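Local coordinates for YcgJ protein (Bacillus subtilis, PDB 1XXL) that probably acts as a methyltransferase that uses S-adenosylmethionine as methyl donor, although its substrate is not known, at residues Gly29-Leu37 with Phe62-Phe73; Gln169-Tyr180 with Pro222-Gln233. All blocks are in the same frame, centred on the assembly; numbering follows the deposited sequence.

Contact 1: residues Gly29-Leu37 with Phe62-Phe73; sequences GAGAGHTAL and FAQEKGVENVRF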
loop_
_atom_site.group_PDB
_atom_site.type_symbol
_atom_site.label_atom_id
_atom_site.label_comp_id
_atom_site.label_asym_id
_atom_site.label_seq_id
_atom_site.Cartn_x
_atom_site.Cartn_y
_atom_site.Cartn_z
ATOM N N GLY A 29 -0.655 -8.503 -0.063
ATOM C CA GLY A 29 0.742 -8.039 -0.015
ATOM C C GLY A 29 1.263 -8.083 1.405
ATOM O O GLY A 29 1.748 -7.088 1.921
ATOM N N ALA A 30 1.170 -9.236 2.046
ATOM C CA ALA A 30 1.385 -9.330 3.480
ATOM C C ALA A 30 2.829 -9.089 3.972
ATOM O O ALA A 30 3.040 -8.879 5.174
ATOM C CB ALA A 30 0.883 -10.670 3.974
ATOM N N GLY A 31 3.807 -9.158 3.067
ATOM C CA GLY A 31 5.219 -8.902 3.402
ATOM C C GLY A 31 5.705 -9.820 4.500
ATOM O O GLY A 31 5.470 -11.027 4.445
ATOM N N ALA A 32 6.366 -9.246 5.503
ATOM C CA ALA A 32 6.900 -10.011 6.640
ATOM C C ALA A 32 5.849 -10.333 7.725
ATOM O O ALA A 32 6.157 -10.996 8.723
ATOM C CB ALA A 32 8.114 -9.270 7.254
ATOM N N GLY A 33 4.616 -9.867 7.529
ATOM C CA GLY A 33 3.481 -10.326 8.313
ATOM C C GLY A 33 3.014 -9.325 9.343
ATOM O O GLY A 33 2.142 -9.637 10.140
ATOM N N HIS A 34 3.575 -8.120 9.339
ATOM C CA HIS A 34 3.265 -7.163 10.410
ATOM C C HIS A 34 1.785 -6.773 10.469
ATOM O O HIS A 34 1.226 -6.703 11.560
ATOM C CB HIS A 34 4.153 -5.919 10.301
ATOM C CG HIS A 34 5.587 -6.186 10.626
ATOM N ND1 HIS A 34 6.517 -6.509 9.664
ATOM C CD2 HIS A 34 6.242 -6.220 11.811
ATOM C CE1 HIS A 34 7.691 -6.711 10.237
ATOM N NE2 HIS A 34 7.552 -6.540 11.542
ATOM N N THR A 35 1.154 -6.547 9.314
ATOM C CA THR A 35 -0.248 -6.139 9.302
ATOM C C THR A 35 -1.130 -7.243 9.884
ATOM O O THR A 35 -1.976 -6.985 10.739
ATOM C CB THR A 35 -0.757 -5.719 7.888
ATOM O OG1 THR A 35 0.106 -4.722 7.354
ATOM C CG2 THR A 35 -2.171 -5.127 7.955
ATOM N N ALA A 36 -0.909 -8.473 9.436
ATOM C CA ALA A 36 -1.717 -9.611 9.889
ATOM C C ALA A 36 -1.544 -9.859 11.377
ATOM O O ALA A 36 -2.525 -10.096 12.094
ATOM C CB ALA A 36 -1.377 -10.891 9.082
ATOM N N LEU A 37 -0.307 -9.807 11.855
ATOM C CA LEU A 37 -0.062 -9.961 13.299
ATOM C C LEU A 37 -0.715 -8.879 14.145
ATOM O O LEU A 37 -1.235 -9.156 15.228
ATOM C CB LEU A 37 1.424 -9.982 13.594
ATOM C CG LEU A 37 2.192 -11.162 12.997
ATOM C CD1 LEU A 37 3.630 -11.054 13.477
ATOM C CD2 LEU A 37 1.614 -12.467 13.423
ATOM N N PHE A 62 7.772 -15.744 11.590
ATOM C CA PHE A 62 7.555 -14.596 12.475
ATOM C C PHE A 62 6.303 -14.767 13.367
ATOM O O PHE A 62 6.339 -14.417 14.558
ATOM C CB PHE A 62 7.519 -13.305 11.633
ATOM C CG PHE A 62 7.411 -12.033 12.435
ATOM C CD1 PHE A 62 8.167 -11.835 13.588
ATOM C CD2 PHE A 62 6.583 -11.002 12.000
ATOM C CE1 PHE A 62 8.064 -10.659 14.308
ATOM C CE2 PHE A 62 6.490 -9.812 12.712
ATOM C CZ PHE A 62 7.222 -9.645 13.869
ATOM N N ALA A 63 5.221 -15.325 12.806
ATOM C CA ALA A 63 4.017 -15.691 13.574
ATOM C C ALA A 63 4.317 -16.748 14.651
ATOM O O ALA A 63 3.886 -16.622 15.804
ATOM C CB ALA A 63 2.946 -16.205 12.657
ATOM N N GLN A 64 5.049 -17.786 14.248
ATOM C CA GLN A 64 5.524 -18.840 15.160
ATOM C C GLN A 64 6.363 -18.262 16.307
ATOM O O GLN A 64 6.123 -18.535 17.463
ATOM C CB GLN A 64 6.361 -19.845 14.375
ATOM C CG GLN A 64 6.546 -21.167 15.064
ATOM C CD GLN A 64 7.215 -22.153 14.150
ATOM O OE1 GLN A 64 6.637 -23.195 13.795
ATOM N NE2 GLN A 64 8.432 -21.816 13.716
ATOM N N GLU A 65 7.336 -17.437 15.956
ATOM C CA GLU A 65 8.185 -16.729 16.924
ATOM C C GLU A 65 7.399 -15.853 17.913
ATOM O O GLU A 65 7.816 -15.697 19.069
ATOM C CB GLU A 65 9.218 -15.894 16.156
ATOM C CG GLU A 65 9.912 -14.804 16.944
ATOM C CD GLU A 65 10.839 -13.964 16.064
ATOM O OE1 GLU A 65 10.696 -12.712 16.061
ATOM O OE2 GLU A 65 11.698 -14.569 15.371
ATOM N N LYS A 66 6.274 -15.286 17.473
ATOM C CA LYS A 66 5.401 -14.514 18.369
ATOM C C LYS A 66 4.284 -15.370 18.986
ATOM O O LYS A 66 3.509 -14.875 19.810
ATOM C CB LYS A 66 4.826 -13.274 17.651
ATOM C CG LYS A 66 5.892 -12.245 17.213
ATOM C CD LYS A 66 6.673 -11.646 18.439
ATOM C CE LYS A 66 7.946 -10.878 18.042
ATOM N NZ LYS A 66 8.963 -10.734 19.185
ATOM N N GLY A 67 4.203 -16.641 18.591
ATOM C CA GLY A 67 3.217 -17.573 19.155
ATOM C C GLY A 67 1.760 -17.376 18.743
ATOM O O GLY A 67 0.833 -17.874 19.417
ATOM N N VAL A 68 1.527 -16.665 17.640
ATOM C CA VAL A 68 0.150 -16.433 17.184
ATOM C C VAL A 68 -0.339 -17.621 16.339
ATOM O O VAL A 68 0.341 -18.064 15.418
ATOM C CB VAL A 68 -0.021 -15.086 16.426
ATOM C CG1 VAL A 68 0.529 -13.927 17.234
ATOM C CG2 VAL A 68 0.653 -15.126 15.126
ATOM N N GLU A 69 -1.528 -18.112 16.663
ATOM C CA GLU A 69 -2.086 -19.316 16.065
ATOM C C GLU A 69 -3.231 -19.053 15.070
ATOM O O GLU A 69 -3.719 -19.987 14.429
ATOM C CB GLU A 69 -2.608 -20.230 17.181
ATOM C CG GLU A 69 -1.583 -20.501 18.320
ATOM C CD GLU A 69 -0.569 -21.610 18.006
ATOM O OE1 GLU A 69 -0.491 -22.053 16.825
ATOM O OE2 GLU A 69 0.151 -22.040 18.962
ATOM N N ASN A 70 -3.659 -17.799 14.940
ATOM C CA ASN A 70 -4.820 -17.467 14.120
ATOM C C ASN A 70 -4.474 -16.634 12.858
ATOM O O ASN A 70 -5.342 -15.958 12.302
ATOM C CB ASN A 70 -5.889 -16.771 14.987
ATOM C CG ASN A 70 -5.486 -15.362 15.418
ATOM O OD1 ASN A 70 -4.294 -15.051 15.564
ATOM N ND2 ASN A 70 -6.481 -14.499 15.615
ATOM N N VAL A 71 -3.216 -16.699 12.418
ATOM C CA VAL A 71 -2.775 -16.024 11.215
ATOM C C VAL A 71 -2.135 -17.071 10.309
ATOM O O VAL A 71 -1.392 -17.918 10.789
ATOM C CB VAL A 71 -1.776 -14.832 11.499
ATOM C CG1 VAL A 71 -2.352 -13.854 12.483
ATOM C CG2 VAL A 71 -0.427 -15.341 12.004
ATOM N N ARG A 72 -2.446 -17.045 9.018
ATOM C CA ARG A 72 -1.818 -17.954 8.055
ATOM C C ARG A 72 -1.385 -17.150 6.827
ATOM O O ARG A 72 -1.987 -16.123 6.511
ATOM C CB ARG A 72 -2.770 -19.110 7.680
ATOM C CG ARG A 72 -2.886 -20.215 8.776
ATOM C CD ARG A 72 -3.615 -21.509 8.283
ATOM N NE ARG A 72 -2.899 -22.152 7.148
ATOM C CZ ARG A 72 -2.272 -23.337 7.162
ATOM N NH1 ARG A 72 -2.278 -24.119 8.236
ATOM N NH2 ARG A 72 -1.642 -23.746 6.061
ATOM N N PHE A 73 -0.323 -17.595 6.171
ATOM C CA PHE A 73 0.213 -16.921 4.991
ATOM C C PHE A 73 0.251 -17.886 3.825
ATOM O O PHE A 73 0.433 -19.084 3.986
ATOM C CB PHE A 73 1.584 -16.313 5.272
ATOM C CG PHE A 73 1.570 -15.345 6.420
ATOM C CD1 PHE A 73 1.855 -15.781 7.714
ATOM C CD2 PHE A 73 1.187 -14.023 6.228
ATOM C CE1 PHE A 73 1.791 -14.928 8.780
ATOM C CE2 PHE A 73 1.118 -13.139 7.302
ATOM C CZ PHE A 73 1.411 -13.587 8.579
#

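Contact 2: residues Gln169-Tyr180 with Pro222-Gln233; sequences QDIQKWNLPIQY and PISFCLKAILIQ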
loop_
_atom_site.group_PDB
_atom_site.type_symbol
_atom_site.label_atom_id
_atom_site.label_comp_id
_atom_site.label_asym_id
_atom_site.label_seq_id
_atom_site.Cartn_x
_atom_site.Cartn_y
_atom_site.Cartn_z
ATOM N N GLN A 169 -14.453 6.294 0.759
ATOM C CA GLN A 169 -14.249 7.322 1.769
ATOM C C GLN A 169 -12.765 7.520 1.997
ATOM O O GLN A 169 -12.028 6.563 2.206
ATOM C CB GLN A 169 -14.943 6.918 3.073
ATOM C CG GLN A 169 -15.044 8.020 4.070
ATOM C CD GLN A 169 -15.810 7.622 5.329
ATOM O OE1 GLN A 169 -16.488 6.590 5.368
ATOM N NE2 GLN A 169 -15.707 8.459 6.362
ATOM N N ASP A 170 -12.336 8.768 1.923
ATOM C CA ASP A 170 -11.007 9.194 2.354
ATOM C C ASP A 170 -11.010 9.355 3.904
ATOM O O ASP A 170 -11.645 10.244 4.470
ATOM C CB ASP A 170 -10.614 10.473 1.578
ATOM C CG ASP A 170 -9.529 11.291 2.259
ATOM O OD1 ASP A 170 -8.798 10.797 3.152
ATOM O OD2 ASP A 170 -9.417 12.486 1.899
ATOM N N ILE A 171 -10.342 8.447 4.587
ATOM C CA ILE A 171 -10.293 8.490 6.042
ATOM C C ILE A 171 -9.258 9.517 6.556
ATOM O O ILE A 171 -9.551 10.303 7.462
ATOM C CB ILE A 171 -10.028 7.086 6.640
ATOM C CG1 ILE A 171 -11.094 6.066 6.174
ATOM C CG2 ILE A 171 -9.940 7.157 8.178
ATOM C CD1 ILE A 171 -12.507 6.337 6.640
ATOM N N GLN A 172 -8.057 9.506 5.993
ATOM C CA GLN A 172 -7.044 10.486 6.344
ATOM C C GLN A 172 -6.002 10.526 5.259
ATOM O O GLN A 172 -5.649 9.493 4.684
ATOM C CB GLN A 172 -6.352 10.128 7.671
ATOM C CG GLN A 172 -5.486 11.251 8.272
ATOM C CD GLN A 172 -4.683 10.786 9.487
ATOM O OE1 GLN A 172 -4.065 9.731 9.474
ATOM N NE2 GLN A 172 -4.695 11.577 10.544
ATOM N N LYS A 173 -5.518 11.738 5.018
ATOM C CA LYS A 173 -4.425 12.030 4.128
ATOM C C LYS A 173 -3.295 12.608 4.963
ATOM O O LYS A 173 -3.533 13.357 5.915
ATOM C CB LYS A 173 -4.838 13.111 3.123
ATOM C CG LYS A 173 -5.816 12.700 2.092
ATOM C CD LYS A 173 -6.168 13.914 1.214
ATOM C CE LYS A 173 -7.016 13.490 0.038
ATOM N NZ LYS A 173 -7.581 14.647 -0.749
ATOM N N TRP A 174 -2.067 12.271 4.616
ATOM C CA TRP A 174 -0.911 12.839 5.306
ATOM C C TRP A 174 0.280 12.814 4.391
ATOM O O TRP A 174 0.309 12.043 3.417
ATOM C CB TRP A 174 -0.638 12.080 6.619
ATOM C CG TRP A 174 -0.195 10.671 6.447
ATOM C CD1 TRP A 174 1.092 10.218 6.414
ATOM C CD2 TRP A 174 -1.034 9.513 6.317
ATOM N NE1 TRP A 174 1.106 8.854 6.244
ATOM C CE2 TRP A 174 -0.183 8.394 6.189
ATOM C CE3 TRP A 174 -2.426 9.314 6.289
ATOM C CZ2 TRP A 174 -0.676 7.099 6.046
ATOM C CZ3 TRP A 174 -2.912 8.022 6.148
ATOM C CH2 TRP A 174 -2.043 6.945 6.018
ATOM N N ASN A 175 1.243 13.686 4.685
ATOM C CA ASN A 175 2.549 13.698 4.005
ATOM C C ASN A 175 3.421 12.647 4.655
ATOM O O ASN A 175 3.590 12.638 5.877
ATOM C CB ASN A 175 3.218 15.077 4.103
ATOM C CG ASN A 175 2.664 16.080 3.082
ATOM O OD1 ASN A 175 1.941 15.716 2.159
ATOM N ND2 ASN A 175 3.038 17.341 3.231
ATOM N N LEU A 176 3.933 11.721 3.855
ATOM C CA LEU A 176 4.800 10.667 4.360
ATOM C C LEU A 176 6.244 11.121 4.182
ATOM O O LEU A 176 6.722 11.183 3.070
ATOM C CB LEU A 176 4.533 9.371 3.589
ATOM C CG LEU A 176 5.445 8.170 3.815
ATOM C CD1 LEU A 176 5.289 7.684 5.240
ATOM C CD2 LEU A 176 5.087 7.071 2.804
ATOM N N PRO A 177 6.940 11.456 5.288
ATOM C CA PRO A 177 8.295 12.002 5.179
ATOM C C PRO A 177 9.319 10.927 4.859
ATOM O O PRO A 177 9.276 9.833 5.439
ATOM C CB PRO A 177 8.553 12.605 6.574
ATOM C CG PRO A 177 7.719 11.778 7.489
ATOM C CD PRO A 177 6.490 11.372 6.690
ATOM N N ILE A 178 10.206 11.228 3.927
ATOM C CA ILE A 178 11.246 10.294 3.520
ATOM C C ILE A 178 12.609 10.942 3.761
ATOM O O ILE A 178 12.887 12.026 3.251
ATOM C CB ILE A 178 11.089 9.838 2.045
ATOM C CG1 ILE A 178 9.936 8.820 1.919
ATOM C CG2 ILE A 178 12.345 9.111 1.559
ATOM C CD1 ILE A 178 8.732 9.408 1.538
ATOM N N GLN A 179 13.422 10.278 4.581
ATOM C CA GLN A 179 14.801 10.648 4.793
ATOM C C GLN A 179 15.615 9.981 3.684
ATOM O O GLN A 179 15.693 8.767 3.595
ATOM C CB GLN A 179 15.285 10.217 6.185
ATOM C CG GLN A 179 14.480 10.807 7.378
ATOM C CD GLN A 179 14.354 12.339 7.379
ATOM O OE1 GLN A 179 13.251 12.904 7.585
ATOM N NE2 GLN A 179 15.454 13.016 7.121
ATOM N N TYR A 180 16.177 10.815 2.819
ATOM C CA TYR A 180 16.770 10.378 1.568
ATOM C C TYR A 180 17.864 9.302 1.723
ATOM O O TYR A 180 17.836 8.271 1.020
ATOM C CB TYR A 180 17.312 11.604 0.815
ATOM C CG TYR A 180 18.051 11.202 -0.429
ATOM C CD1 TYR A 180 19.442 11.099 -0.435
ATOM C CD2 TYR A 180 17.355 10.857 -1.586
ATOM C CE1 TYR A 180 20.123 10.687 -1.573
ATOM C CE2 TYR A 180 18.037 10.438 -2.742
ATOM C CZ TYR A 180 19.408 10.359 -2.720
ATOM O OH TYR A 180 20.071 9.947 -3.845
ATOM N N PRO A 222 20.451 15.329 -2.102
ATOM C CA PRO A 222 19.123 15.433 -1.486
ATOM C C PRO A 222 19.136 15.058 -0.014
ATOM O O PRO A 222 19.950 14.238 0.413
ATOM C CB PRO A 222 18.278 14.461 -2.307
ATOM C CG PRO A 222 19.089 14.224 -3.571
ATOM C CD PRO A 222 20.489 14.251 -3.101
ATOM N N ILE A 223 18.225 15.669 0.742
ATOM C CA ILE A 223 18.100 15.425 2.167
ATOM C C ILE A 223 16.800 14.717 2.498
ATOM O O ILE A 223 16.801 13.709 3.207
ATOM C CB ILE A 223 18.219 16.754 2.935
ATOM C CG1 ILE A 223 19.662 17.258 2.829
ATOM C CG2 ILE A 223 17.836 16.573 4.400
ATOM C CD1 ILE A 223 19.829 18.715 3.198
ATOM N N SER A 224 15.688 15.253 2.004
ATOM C CA SER A 224 14.385 14.698 2.306
ATOM C C SER A 224 13.337 15.092 1.270
ATOM O O SER A 224 13.529 16.021 0.485
ATOM C CB SER A 224 13.935 15.135 3.712
ATOM O OG SER A 224 13.808 16.537 3.797
ATOM N N PHE A 225 12.235 14.362 1.279
ATOM C CA PHE A 225 11.049 14.726 0.498
ATOM C C PHE A 225 9.852 14.052 1.136
ATOM O O PHE A 225 10.023 13.248 2.047
ATOM C CB PHE A 225 11.207 14.369 -0.992
ATOM C CG PHE A 225 11.438 12.898 -1.269
ATOM C CD1 PHE A 225 10.370 12.037 -1.479
ATOM C CD2 PHE A 225 12.734 12.384 -1.343
ATOM C CE1 PHE A 225 10.588 10.693 -1.746
ATOM C CE2 PHE A 225 12.956 11.047 -1.619
ATOM C CZ PHE A 225 11.877 10.194 -1.804
ATOM N N CYS A 226 8.657 14.390 0.684
ATOM C CA CYS A 226 7.456 13.753 1.171
ATOM C C CYS A 226 6.676 13.144 0.038
ATOM O O CYS A 226 6.560 13.731 -1.037
ATOM C CB CYS A 226 6.544 14.743 1.895
ATOM S SG CYS A 226 7.151 15.336 3.515
ATOM N N LEU A 227 6.122 11.977 0.307
ATOM C CA LEU A 227 5.164 11.341 -0.552
ATOM C C LEU A 227 3.769 11.688 -0.014
ATOM O O LEU A 227 3.633 12.129 1.123
ATOM C CB LEU A 227 5.382 9.834 -0.565
ATOM C CG LEU A 227 6.248 9.156 -1.640
ATOM C CD1 LEU A 227 7.137 10.040 -2.476
ATOM C CD2 LEU A 227 6.997 7.968 -1.109
ATOM N N LYS A 228 2.748 11.527 -0.860
ATOM C CA LYS A 228 1.354 11.772 -0.466
ATOM C C LYS A 228 0.683 10.457 -0.106
ATOM O O LYS A 228 0.531 9.585 -0.961
ATOM C CB LYS A 228 0.576 12.423 -1.613
ATOM C CG LYS A 228 1.293 13.531 -2.350
ATOM C CD LYS A 228 1.868 14.579 -1.430
ATOM C CE LYS A 228 0.837 15.501 -0.924
ATOM N NZ LYS A 228 1.534 16.749 -0.418
ATOM N N ALA A 229 0.278 10.314 1.148
ATOM C CA ALA A 229 -0.253 9.049 1.656
ATOM C C ALA A 229 -1.683 9.226 2.038
ATOM O O ALA A 229 -2.118 10.335 2.355
ATOM C CB ALA A 229 0.548 8.595 2.839
ATOM N N ILE A 230 -2.425 8.122 1.995
ATOM C CA ILE A 230 -3.831 8.134 2.340
ATOM C C ILE A 230 -4.279 6.785 2.915
ATOM O O ILE A 230 -3.702 5.750 2.610
ATOM C CB ILE A 230 -4.658 8.521 1.074
ATOM C CG1 ILE A 230 -6.082 8.917 1.453
ATOM C CG2 ILE A 230 -4.570 7.402 0.037
ATOM C CD1 ILE A 230 -6.926 9.499 0.272
ATOM N N LEU A 231 -5.311 6.813 3.756
ATOM C CA LEU A 231 -6.122 5.635 4.022
ATOM C C LEU A 231 -7.462 5.868 3.385
ATOM O O LEU A 231 -8.167 6.846 3.716
ATOM C CB LEU A 231 -6.315 5.355 5.510
ATOM C CG LEU A 231 -7.396 4.294 5.838
ATOM C CD1 LEU A 231 -7.062 2.947 5.248
ATOM C CD2 LEU A 231 -7.581 4.143 7.365
ATOM N N ILE A 232 -7.803 4.971 2.470
ATOM C CA ILE A 232 -9.095 4.945 1.828
ATOM C C ILE A 232 -9.848 3.751 2.404
ATOM O O ILE A 232 -9.281 2.656 2.544
ATOM C CB ILE A 232 -8.943 4.755 0.295
ATOM C CG1 ILE A 232 -8.317 5.988 -0.351
ATOM C CG2 ILE A 232 -10.279 4.447 -0.378
ATOM C CD1 ILE A 232 -7.600 5.663 -1.636
ATOM N N GLN A 233 -11.119 3.960 2.721
ATOM C CA GLN A 233 -12.026 2.879 3.049
ATOM C C GLN A 233 -13.026 2.658 1.919
ATOM O O GLN A 233 -13.710 3.601 1.478
ATOM C CB GLN A 233 -12.764 3.144 4.350
ATOM C CG GLN A 233 -13.663 1.982 4.786
ATOM C CD GLN A 233 -14.148 2.103 6.224
ATOM O OE1 GLN A 233 -13.861 1.249 7.057
ATOM N NE2 GLN A 233 -14.883 3.138 6.509
#

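Contact 1: residues Gly29-Leu37 with Phe62-Phe73
The glycine-rich turn of what is probably a class I methyltransferase, with the first turn of helix 34-39, lies here against the end of helix 53-66 and the start of strand 71-75. Leu37 fills the middle of the contact and divides its two branches. Its CD1 approaches the Phe62 ring obliquely, 3.2 Å from CE2, while its CD2 enters an apolar pocket made by Ala63, Val68 and Val71; the approach of Leu37 CD2 to Val68 CG2, at 3.3 Å, is tight. The first torsion of Phe62 (chi1 -175°) turns CG away from its own backbone nitrogen, which carries the ring across to Leu37 and His34. Phe62 CE2 sits over one face of the imidazole, displaced toward its rim, and the two ring planes meet at 54°, neither stacked nor edge-to-face. Were Phe62 cut back to an alanine, a gap would be likely to open beside Leu37 CD1, and the imidazole would lose the ring lying over one face. The turn itself is type II', from Ala30 to Gly33; Gly31, Gly33 and Ala36 are consistent with the GxGxxA pattern of Rossmann-like folds. Gly33 CA comes 3.8 Å from Phe73 CE2, and a beta carbon at Gly33 would run into that ring as well as into the preceding carbonyl. Ala36 CB also meets CE2 of Phe73, at 3.8 Å, whereas Ala30 CB lies at the edge of the same ring. No hydrogen bond crosses between the segments. Gly29 belongs to the S-adenosylmethionine site, and Asp50, assigned to the same site, accepts a hydrogen bond from Gly31 N.

Contact 2: residues Gln169-Tyr180 with Pro222-Gln233
Trp174 lays its indole over Ala229, whose CB stands 3.6 Å from the centroid of the five-membered ring, close to the ring normal. CG of Trp174 lies between the backbone N and the carbonyl carbon (chi1 67°), a setting that folds the indole back over the partner strand and carries CZ3 to the backbone of Ile230 and Leu231. Farther along the same sheet face, Ile178 places CG2 over the Phe225 ring, 3.6 Å from CZ, and sends CD1 to Leu227 CD2. Just past the end of strand 166-179, Tyr180 receives Pro222 CB over the centre of its ring in a CH-pi contact. On the face bearing Asn175, Lys228 bends so that NZ donates to Asn175 OD1 at 2.8 Å; the same NZ also bonds to the carbonyl of Thr211, two neutral oxygens that grip the ammonium group and would probably solvate its charge without cancelling it.

These side chains are set by antiparallel pairing that runs from Gln169 opposite Gln233 to Gln179 opposite Ser224. Trp174 and Ala229 form a hydrogen-bonded pair, the Ala229 N to Trp174 O bond being 2.9 Å long. Toward the Gln169-Gln233 end a classic beta bulge sets both Ile171 and Gln172 against Leu231: Ile171 N donates to Leu231 O, and Leu231 N to Gln172 O.

Farther out, Tyr180 OH is hydrogen-bonded to Glu194 and Gln233 OE1 to Arg119. Helix 7-17 touches Ile171 and Leu231, helix 154-163 packs on Ile230 and Ile232, and helix 191-202 covers Tyr180 and Pro222, while strand 118-125 continues the sheet beyond strand 222-236.

In the fold
From the N terminus, strand 24-28 leads into the glycine-rich turn, and contact 1 closes the first loop by returning the chain through strand 45-50 and helix 53-66 to strand 71-75. The chain then passes through strands 88-94 and 118-125 before contact 2 opens. Contact 2 closes a second, longer loop, mostly helical, by bringing strand 222-236 back antiparallel to strand 166-179. The two loops follow in series, neither nested nor crossed, and their centres lie about 25 Å apart. One sheet unites them: contact 1 ties the turn and helix 34-39 to strand 71-75 of its parallel part, while contact 2 forms the antiparallel extension, joined through strand 118-125.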